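Local coordinates for protein epsin-1 (PDB 5LOZ) that serves through its ENTH domain and other parts as an endocytic adaptor that binds phosphoinositide-rich membranes and ubiquitin, at residues D44-R49 and T65-L70; Y69-G74 and T117-D122. One frame throughout, in Å; residues are numbered along the deposited sequence.

Contact 1 (D44-R49 and T65-L70); sequences DMLDKR and TVIDYL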
ATOM      1  N   ASP A  44       6.586  -3.162   7.404  1.00 17.11           N
ATOM      2  CA  ASP A  44       7.511  -2.146   7.919  1.00 17.75           C
ATOM      3  C   ASP A  44       8.061  -1.195   6.830  1.00 16.38           C
ATOM      4  O   ASP A  44       8.155   0.020   7.075  1.00 15.46           O
ATOM      5  CB  ASP A  44       8.669  -2.759   8.674  1.00 21.18           C
ATOM      6  CG  ASP A  44       9.559  -1.689   9.322  1.00 25.38           C
ATOM      7  OD1 ASP A  44       9.100  -1.032  10.289  1.00 33.48           O
ATOM      8  OD2 ASP A  44      10.693  -1.490   8.833  1.00 34.27           O
ATOM      9  N   MET A  45       8.422  -1.748   5.669  1.00 16.16           N
ATOM     10  CA  MET A  45       8.883  -0.911   4.540  1.00 17.45           C
ATOM     11  C   MET A  45       7.730  -0.034   4.018  1.00 16.24           C
ATOM     12  O   MET A  45       7.909   1.123   3.740  1.00 14.00           O
ATOM     13  CB  MET A  45       9.434  -1.784   3.410  1.00 17.68           C
ATOM     14  CG  MET A  45       9.971  -0.963   2.194  1.00 22.83           C
ATOM     15  SD  MET A  45      11.275   0.281   2.618  1.00 35.03           S
ATOM     16  CE  MET A  45      12.156  -0.655   3.811  1.00 25.64           C
ATOM     17  N   LEU A  46       6.537  -0.614   3.927  1.00 14.42           N
ATOM     18  CA  LEU A  46       5.336   0.129   3.533  1.00 15.74           C
ATOM     19  C   LEU A  46       5.055   1.280   4.478  1.00 16.10           C
ATOM     20  O   LEU A  46       4.708   2.368   4.054  1.00 13.72           O
ATOM     21  CB  LEU A  46       4.127  -0.855   3.442  1.00 15.51           C
ATOM     22  CG  LEU A  46       3.494  -1.319   2.128  1.00 19.50           C
ATOM     23  CD1 LEU A  46       4.336  -1.126   0.860  1.00 12.22           C
ATOM     24  CD2 LEU A  46       2.843  -2.700   2.252  1.00 12.87           C
ATOM     25  N   ASP A  47       5.241   1.064   5.782  1.00 15.08           N
ATOM     26  CA  ASP A  47       5.081   2.128   6.747  1.00 16.05           C
ATOM     27  C   ASP A  47       6.097   3.260   6.552  1.00 13.82           C
ATOM     28  O   ASP A  47       5.736   4.432   6.614  1.00 14.25           O
ATOM     29  CB  ASP A  47       5.181   1.606   8.197  1.00 19.71           C
ATOM     30  CG  ASP A  47       4.784   2.686   9.246  1.00 25.66           C
ATOM     31  OD1 ASP A  47       3.777   3.436   9.039  1.00 33.82           O
ATOM     32  OD2 ASP A  47       5.467   2.759  10.285  1.00 33.99           O
ATOM     33  N   LYS A  48       7.359   2.898   6.345  1.00 14.37           N
ATOM     34  CA  LYS A  48       8.387   3.878   5.998  1.00 15.44           C
ATOM     35  C   LYS A  48       8.048   4.694   4.755  1.00 13.78           C
ATOM     36  O   LYS A  48       8.231   5.886   4.743  1.00 15.68           O
ATOM     37  CB  LYS A  48       9.759   3.210   5.826  1.00 17.76           C
ATOM     38  CG  LYS A  48      10.378   2.767   7.154  1.00 21.98           C
ATOM     39  CD  LYS A  48      11.441   1.720   6.958  1.00 25.81           C
ATOM     40  CE  LYS A  48      12.115   1.371   8.285  1.00 30.52           C
ATOM     41  NZ  LYS A  48      12.821   0.066   8.150  1.00 33.01           N
ATOM     42  N   ARG A  49       7.575   4.043   3.713  1.00 14.25           N
ATOM     43  CA  ARG A  49       7.295   4.722   2.449  1.00 14.88           C
ATOM     44  C   ARG A  49       6.157   5.749   2.632  1.00 16.98           C
ATOM     45  O   ARG A  49       6.231   6.869   2.151  1.00 16.53           O
ATOM     46  CB  ARG A  49       6.930   3.717   1.346  1.00 13.38           C
ATOM     47  CG  ARG A  49       8.028   2.823   0.855  1.00 15.77           C
ATOM     48  CD  ARG A  49       9.132   3.583   0.194  1.00 16.36           C
ATOM     49  NE  ARG A  49       9.872   2.801  -0.766  1.00 17.24           N
ATOM     50  CZ  ARG A  49      11.129   2.995  -1.131  1.00 18.30           C
ATOM     51  NH1 ARG A  49      11.873   3.933  -0.566  1.00 16.66           N
ATOM     52  NH2 ARG A  49      11.655   2.215  -2.061  1.00 17.85           N
ATOM     53  N   THR A  65      -1.018   1.890  -3.064  1.00 10.99           N
ATOM     54  CA  THR A  65      -1.436   0.903  -4.096  1.00 11.83           C
ATOM     55  C   THR A  65      -1.146  -0.531  -3.662  1.00 10.75           C
ATOM     56  O   THR A  65      -1.985  -1.419  -3.823  1.00 10.04           O
ATOM     57  CB  THR A  65      -0.746   1.154  -5.468  1.00 13.49           C
ATOM     58  OG1 THR A  65      -1.044   2.489  -5.892  1.00 14.82           O
ATOM     59  CG2 THR A  65      -1.208   0.193  -6.510  1.00 15.60           C
ATOM     60  N   VAL A  66       0.041  -0.746  -3.110  1.00  9.39           N
ATOM     61  CA  VAL A  66       0.394  -2.026  -2.564  1.00 10.73           C
ATOM     62  C   VAL A  66      -0.562  -2.386  -1.423  1.00 11.47           C
ATOM     63  O   VAL A  66      -1.112  -3.506  -1.409  1.00 11.04           O
ATOM     64  CB  VAL A  66       1.862  -2.053  -2.093  1.00 11.82           C
ATOM     65  CG1 VAL A  66       2.181  -3.332  -1.405  1.00 12.67           C
ATOM     66  CG2 VAL A  66       2.796  -1.815  -3.288  1.00 11.90           C
ATOM     67  N   ILE A  67      -0.789  -1.448  -0.479  1.00 10.24           N
ATOM     68  CA  ILE A  67      -1.698  -1.748   0.645  1.00  9.57           C
ATOM     69  C   ILE A  67      -3.123  -2.139   0.181  1.00 10.00           C
ATOM     70  O   ILE A  67      -3.750  -3.057   0.718  1.00 10.00           O
ATOM     71  CB  ILE A  67      -1.725  -0.644   1.691  1.00 11.31           C
ATOM     72  CG1 ILE A  67      -0.339  -0.446   2.288  1.00 12.82           C
ATOM     73  CG2 ILE A  67      -2.787  -0.967   2.788  1.00  7.46           C
ATOM     74  CD1 ILE A  67      -0.196   0.748   3.144  1.00 12.43           C
ATOM     75  N   ASP A  68      -3.629  -1.436  -0.835  1.00 11.38           N
ATOM     76  CA  ASP A  68      -4.947  -1.717  -1.392  1.00 11.38           C
ATOM     77  C   ASP A  68      -5.006  -3.156  -1.909  1.00 11.57           C
ATOM     78  O   ASP A  68      -5.989  -3.877  -1.613  1.00 14.45           O
ATOM     79  CB  ASP A  68      -5.299  -0.699  -2.465  1.00 12.89           C
ATOM     80  CG  ASP A  68      -6.481  -1.121  -3.302  1.00 15.14           C
ATOM     81  OD1 ASP A  68      -7.590  -0.953  -2.789  1.00 23.20           O
ATOM     82  OD2 ASP A  68      -6.284  -1.696  -4.417  1.00 18.26           O
ATOM     83  N   TYR A  69      -3.994  -3.576  -2.674  1.00 11.37           N
ATOM     84  CA  TYR A  69      -3.951  -4.913  -3.232  1.00 10.59           C
ATOM     85  C   TYR A  69      -3.867  -5.968  -2.108  1.00 10.87           C
ATOM     86  O   TYR A  69      -4.492  -7.028  -2.174  1.00 10.28           O
ATOM     87  CB  TYR A  69      -2.781  -5.085  -4.164  1.00 12.02           C
ATOM     88  CG  TYR A  69      -2.910  -6.258  -5.104  1.00 15.18           C
ATOM     89  CD1 TYR A  69      -3.608  -6.142  -6.292  1.00 17.67           C
ATOM     90  CD2 TYR A  69      -2.336  -7.483  -4.811  1.00 15.48           C
ATOM     91  CE1 TYR A  69      -3.728  -7.194  -7.174  1.00 19.38           C
ATOM     92  CE2 TYR A  69      -2.450  -8.562  -5.696  1.00 17.09           C
ATOM     93  CZ  TYR A  69      -3.159  -8.406  -6.881  1.00 18.38           C
ATOM     94  OH  TYR A  69      -3.324  -9.410  -7.812  1.00 23.43           O
ATOM     95  N   LEU A  70      -3.090  -5.653  -1.077  1.00  8.67           N
ATOM     96  CA  LEU A  70      -2.848  -6.560   0.006  1.00  9.55           C
ATOM     97  C   LEU A  70      -4.119  -6.858   0.808  1.00 10.44           C
ATOM     98  O   LEU A  70      -4.322  -7.989   1.237  1.00  9.11           O
ATOM     99  CB  LEU A  70      -1.779  -6.001   0.947  1.00  6.98           C
ATOM    100  CG  LEU A  70      -0.317  -6.076   0.524  1.00  9.08           C
ATOM    101  CD1 LEU A  70       0.632  -5.592   1.622  1.00  8.14           C
ATOM    102  CD2 LEU A  70       0.024  -7.518   0.107  1.00 11.90           C
TER
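Leu46 turns its isobutyl group on Val66, Ile67 and Leu70 through a bent conformation: its first torsion (chi1 -107°) is far from a staggered position, and the second (chi2 18°) is close to eclipsed. Val66, for its part, holds CG1 anti to the backbone N, and this methyl touches both branches of the leucine. One hydrophobic side chain can thus join two helices of an all-helical domain, 36-50 and 57-73, whose segments 44-49 and 65-70 run at 140° to each other, roughly antiparallel.

Leu46 CD2 is the shared point. It stands 3.8 Å from Val66 CG1 and 3.7 Å from Leu70 CD1, the latter an approach of two leucines tip to tip. Ile67 comes alongside instead, pointing the opposite way, with its CG1 3.9 Å from Leu46 CG. The other branch, Leu46 CD1, leans over the valine and sits 4.0 Å from Val66 CB. Val10 of helix 5-13 adds to the cover on Leu46, and Trp81 of helix 76-84 packs on Ile67. Cutting the side chain back to an alanine here would probably open a gap among Val66, Ile67 and Leu70 and leave their methyl and methylene groups without a common partner.

A salt bridge lies off the interface, on the exposed side of helix 36-50, where Lys48 NZ meets Asp44 OD2 at 2.7 Å, nearly in line with the C-O bond. Across the interface itself all the touching atoms are carbon, so the join rests on shape and the exclusion of water rather than on directional bonds.

Contact 2 (Y69-G74 and T117-D122); sequences YLIRFG and TALLSD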
ATOM      1  N   TYR A  69      -3.994  -3.576  -2.674  1.00 11.37           N
ATOM      2  CA  TYR A  69      -3.951  -4.913  -3.232  1.00 10.59           C
ATOM      3  C   TYR A  69      -3.867  -5.968  -2.108  1.00 10.87           C
ATOM      4  O   TYR A  69      -4.492  -7.028  -2.174  1.00 10.28           O
ATOM      5  CB  TYR A  69      -2.781  -5.085  -4.164  1.00 12.02           C
ATOM      6  CG  TYR A  69      -2.910  -6.258  -5.104  1.00 15.18           C
ATOM      7  CD1 TYR A  69      -3.608  -6.142  -6.292  1.00 17.67           C
ATOM      8  CD2 TYR A  69      -2.336  -7.483  -4.811  1.00 15.48           C
ATOM      9  CE1 TYR A  69      -3.728  -7.194  -7.174  1.00 19.38           C
ATOM     10  CE2 TYR A  69      -2.450  -8.562  -5.696  1.00 17.09           C
ATOM     11  CZ  TYR A  69      -3.159  -8.406  -6.881  1.00 18.38           C
ATOM     12  OH  TYR A  69      -3.324  -9.410  -7.812  1.00 23.43           O
ATOM     13  N   LEU A  70      -3.090  -5.653  -1.077  1.00  8.67           N
ATOM     14  CA  LEU A  70      -2.848  -6.560   0.006  1.00  9.55           C
ATOM     15  C   LEU A  70      -4.119  -6.858   0.808  1.00 10.44           C
ATOM     16  O   LEU A  70      -4.322  -7.989   1.237  1.00  9.11           O
ATOM     17  CB  LEU A  70      -1.779  -6.001   0.947  1.00  6.98           C
ATOM     18  CG  LEU A  70      -0.317  -6.076   0.524  1.00  9.08           C
ATOM     19  CD1 LEU A  70       0.632  -5.592   1.622  1.00  8.14           C
ATOM     20  CD2 LEU A  70       0.024  -7.518   0.107  1.00 11.90           C
ATOM     21  N   ILE A  71      -4.934  -5.844   1.058  1.00 10.39           N
ATOM     22  CA  ILE A  71      -6.160  -6.055   1.833  1.00 11.18           C
ATOM     23  C   ILE A  71      -7.222  -6.754   0.984  1.00 11.11           C
ATOM     24  O   ILE A  71      -8.125  -7.376   1.514  1.00 11.09           O
ATOM     25  CB  ILE A  71      -6.709  -4.766   2.525  1.00 10.31           C
ATOM     26  CG1 ILE A  71      -7.290  -3.773   1.520  1.00 13.05           C
ATOM     27  CG2 ILE A  71      -5.624  -4.110   3.440  1.00 12.67           C
ATOM     28  CD1 ILE A  71      -8.122  -2.670   2.143  1.00  9.83           C
ATOM     29  N   ARG A  72      -7.102  -6.625  -0.347  1.00 12.09           N
ATOM     30  CA  ARG A  72      -7.994  -7.275  -1.261  1.00 11.01           C
ATOM     31  C   ARG A  72      -7.562  -8.714  -1.623  1.00 10.74           C
ATOM     32  O   ARG A  72      -8.411  -9.547  -1.933  1.00 11.11           O
ATOM     33  CB  ARG A  72      -8.195  -6.451  -2.519  1.00 11.79           C
ATOM     34  CG  ARG A  72      -8.990  -5.177  -2.360  1.00 10.62           C
ATOM     35  CD  ARG A  72      -8.676  -4.200  -3.500  1.00 19.58           C
ATOM     36  NE  ARG A  72      -9.092  -4.730  -4.766  1.00 26.54           N
ATOM     37  CZ  ARG A  72      -8.470  -4.562  -5.927  1.00 31.72           C
ATOM     38  NH1 ARG A  72      -7.367  -3.828  -6.023  1.00 32.30           N
ATOM     39  NH2 ARG A  72      -8.981  -5.132  -7.024  1.00 35.29           N
ATOM     40  N   PHE A  73      -6.258  -8.997  -1.578  1.00 11.17           N
ATOM     41  CA  PHE A  73      -5.734 -10.302  -2.049  1.00 12.41           C
ATOM     42  C   PHE A  73      -4.796 -10.993  -1.070  1.00 12.35           C
ATOM     43  O   PHE A  73      -4.453 -12.153  -1.262  1.00 12.83           O
ATOM     44  CB  PHE A  73      -4.965 -10.116  -3.371  1.00 13.42           C
ATOM     45  CG  PHE A  73      -5.837  -9.798  -4.553  1.00 15.21           C
ATOM     46  CD1 PHE A  73      -6.135  -8.462  -4.890  1.00 19.52           C
ATOM     47  CD2 PHE A  73      -6.362 -10.825  -5.333  1.00 13.75           C
ATOM     48  CE1 PHE A  73      -6.954  -8.163  -6.031  1.00 16.21           C
ATOM     49  CE2 PHE A  73      -7.185 -10.537  -6.466  1.00 15.13           C
ATOM     50  CZ  PHE A  73      -7.475  -9.204  -6.796  1.00 19.62           C
ATOM     51  N   GLY A  74      -4.315 -10.274  -0.056  1.00 11.55           N
ATOM     52  CA  GLY A  74      -3.305 -10.808   0.841  1.00 11.46           C
ATOM     53  C   GLY A  74      -3.854 -11.375   2.110  1.00 12.99           C
ATOM     54  O   GLY A  74      -5.052 -11.475   2.274  1.00 11.00           O
ATOM     55  N   THR A 117      -9.401   3.948   2.845  1.00 14.05           N
ATOM     56  CA  THR A 117     -10.209   4.167   4.037  1.00 15.75           C
ATOM     57  C   THR A 117     -11.694   3.928   3.836  1.00 14.22           C
ATOM     58  O   THR A 117     -12.383   3.379   4.732  1.00 14.92           O
ATOM     59  CB  THR A 117      -9.989   5.603   4.646  1.00 16.01           C
ATOM     60  OG1 THR A 117     -10.428   6.594   3.724  1.00 16.15           O
ATOM     61  CG2 THR A 117      -8.509   5.841   4.960  1.00 19.18           C
ATOM     62  N   ALA A 118     -12.217   4.289   2.666  1.00 12.95           N
ATOM     63  CA  ALA A 118     -13.587   3.959   2.323  1.00 13.17           C
ATOM     64  C   ALA A 118     -13.784   2.427   2.309  1.00 13.29           C
ATOM     65  O   ALA A 118     -14.795   1.904   2.875  1.00 11.72           O
ATOM     66  CB  ALA A 118     -14.002   4.546   0.980  1.00 10.55           C
ATOM     67  N   LEU A 119     -12.855   1.699   1.675  1.00 12.31           N
ATOM     68  CA  LEU A 119     -12.939   0.269   1.634  1.00 11.51           C
ATOM     69  C   LEU A 119     -12.860  -0.357   3.036  1.00 12.71           C
ATOM     70  O   LEU A 119     -13.595  -1.312   3.342  1.00 11.72           O
ATOM     71  CB  LEU A 119     -11.882  -0.326   0.723  1.00 12.88           C
ATOM     72  CG  LEU A 119     -11.878  -1.851   0.544  1.00 14.05           C
ATOM     73  CD1 LEU A 119     -13.278  -2.355   0.037  1.00 14.72           C
ATOM     74  CD2 LEU A 119     -10.747  -2.335  -0.452  1.00  8.96           C
ATOM     75  N   LEU A 120     -11.963   0.160   3.860  1.00 10.15           N
ATOM     76  CA  LEU A 120     -11.791  -0.313   5.230  1.00 13.34           C
ATOM     77  C   LEU A 120     -13.003  -0.045   6.138  1.00 13.66           C
ATOM     78  O   LEU A 120     -13.172  -0.727   7.157  1.00 17.22           O
ATOM     79  CB  LEU A 120     -10.532   0.283   5.876  1.00 11.76           C
ATOM     80  CG  LEU A 120      -9.203  -0.268   5.338  1.00 15.55           C
ATOM     81  CD1 LEU A 120      -8.022   0.578   5.854  1.00 10.45           C
ATOM     82  CD2 LEU A 120      -9.065  -1.768   5.764  1.00 13.84           C
ATOM     83  N   SER A 121     -13.819   0.921   5.757  1.00 12.15           N
ATOM     84  CA  SER A 121     -15.075   1.200   6.450  0.50 13.58           C
ATOM     85  C   SER A 121     -16.219   0.332   5.947  1.00 14.49           C
ATOM     86  O   SER A 121     -17.220   0.139   6.651  1.00 16.84           O
ATOM     87  CB  SER A 121     -15.452   2.679   6.352  0.50 13.63           C
ATOM     88  OG  SER A 121     -14.598   3.497   7.162  0.50 15.80           O
ATOM     89  N   ASP A 122     -16.079  -0.206   4.737  1.00 13.51           N
ATOM     90  CA  ASP A 122     -17.133  -0.929   4.066  1.00 14.92           C
ATOM     91  C   ASP A 122     -16.917  -2.424   4.195  1.00 15.17           C
ATOM     92  O   ASP A 122     -16.499  -3.100   3.232  1.00 13.72           O
ATOM     93  CB  ASP A 122     -17.196  -0.472   2.594  1.00 15.49           C
ATOM     94  CG  ASP A 122     -18.498  -0.913   1.873  1.00 20.56           C
ATOM     95  OD1 ASP A 122     -19.225  -1.804   2.353  1.00 20.07           O
ATOM     96  OD2 ASP A 122     -18.763  -0.380   0.791  1.00 19.94           O
TER
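Ile71 and Leu119 bring together two turns of the alpha-alpha superhelix that makes up the ENTH domain: the last turn of helix 57-73 and the last turn of helix 106-121. The segments run nearly the same way, at 25°, with axes 11.5 Å apart, and side chains have to span that separation.

Ile71 shows how one does it. From CB, the CG2 methyl branches off beside the backbone N, while CG1 takes the crowded position between the backbone N and the carbonyl carbon (chi1 71°). The chain then extends, and the close contacts with helix 106-121 fall to the terminal methyl. CD1 lies 3.7 Å from Leu119 CD2, the two side chains sliding past each other in opposite directions. The same CD1 is 3.8 Å from Leu120 CD2, whose side chain crosses that of the isoleucine at about a right angle. A single methyl is therefore lodged between two consecutive leucines, while Cys82 of helix 76-84 touches both Ile71 and Leu120.

Arg72 contributes its aliphatic part. Its CG packs 3.8 Å from Leu119 CD2, and CD follows at 4.1 Å, before the bend at chi3 carries the charged end elsewhere. There NH1 forms a salt bridge with Asp68 and NE another with Glu129 of helix 123-133, so the guanidinium is held by two carboxylates from different helices while its stem remains in the apolar contact. Over one face of that flat group stands Phe73 CE1, 3.8 Å above the plane of the Arg72 guanidinium and offset toward its rim.

Helix 57-73 is common to both contacts and lies between their outer partners. Contact 1 joins it to the preceding helix 36-50, about 3 Å from the centre of the chain; contact 2 joins it to helix 106-121, much later in the sequence and about 10 Å from that centre. The contact centres are about 12 Å apart. Tyr69 and Leu70 belong to both segments of the shared helix, yet successive residues serve different neighbours, Leu70 facing contact 1 and Ile71 contact 2. The two also touch by packing, Asp68 OD1 lying 4.2 Å from Leu119 CD2. A sequence neighbour and a helix far along the chain thus pack on one shared helix, as in an alpha-alpha superhelix.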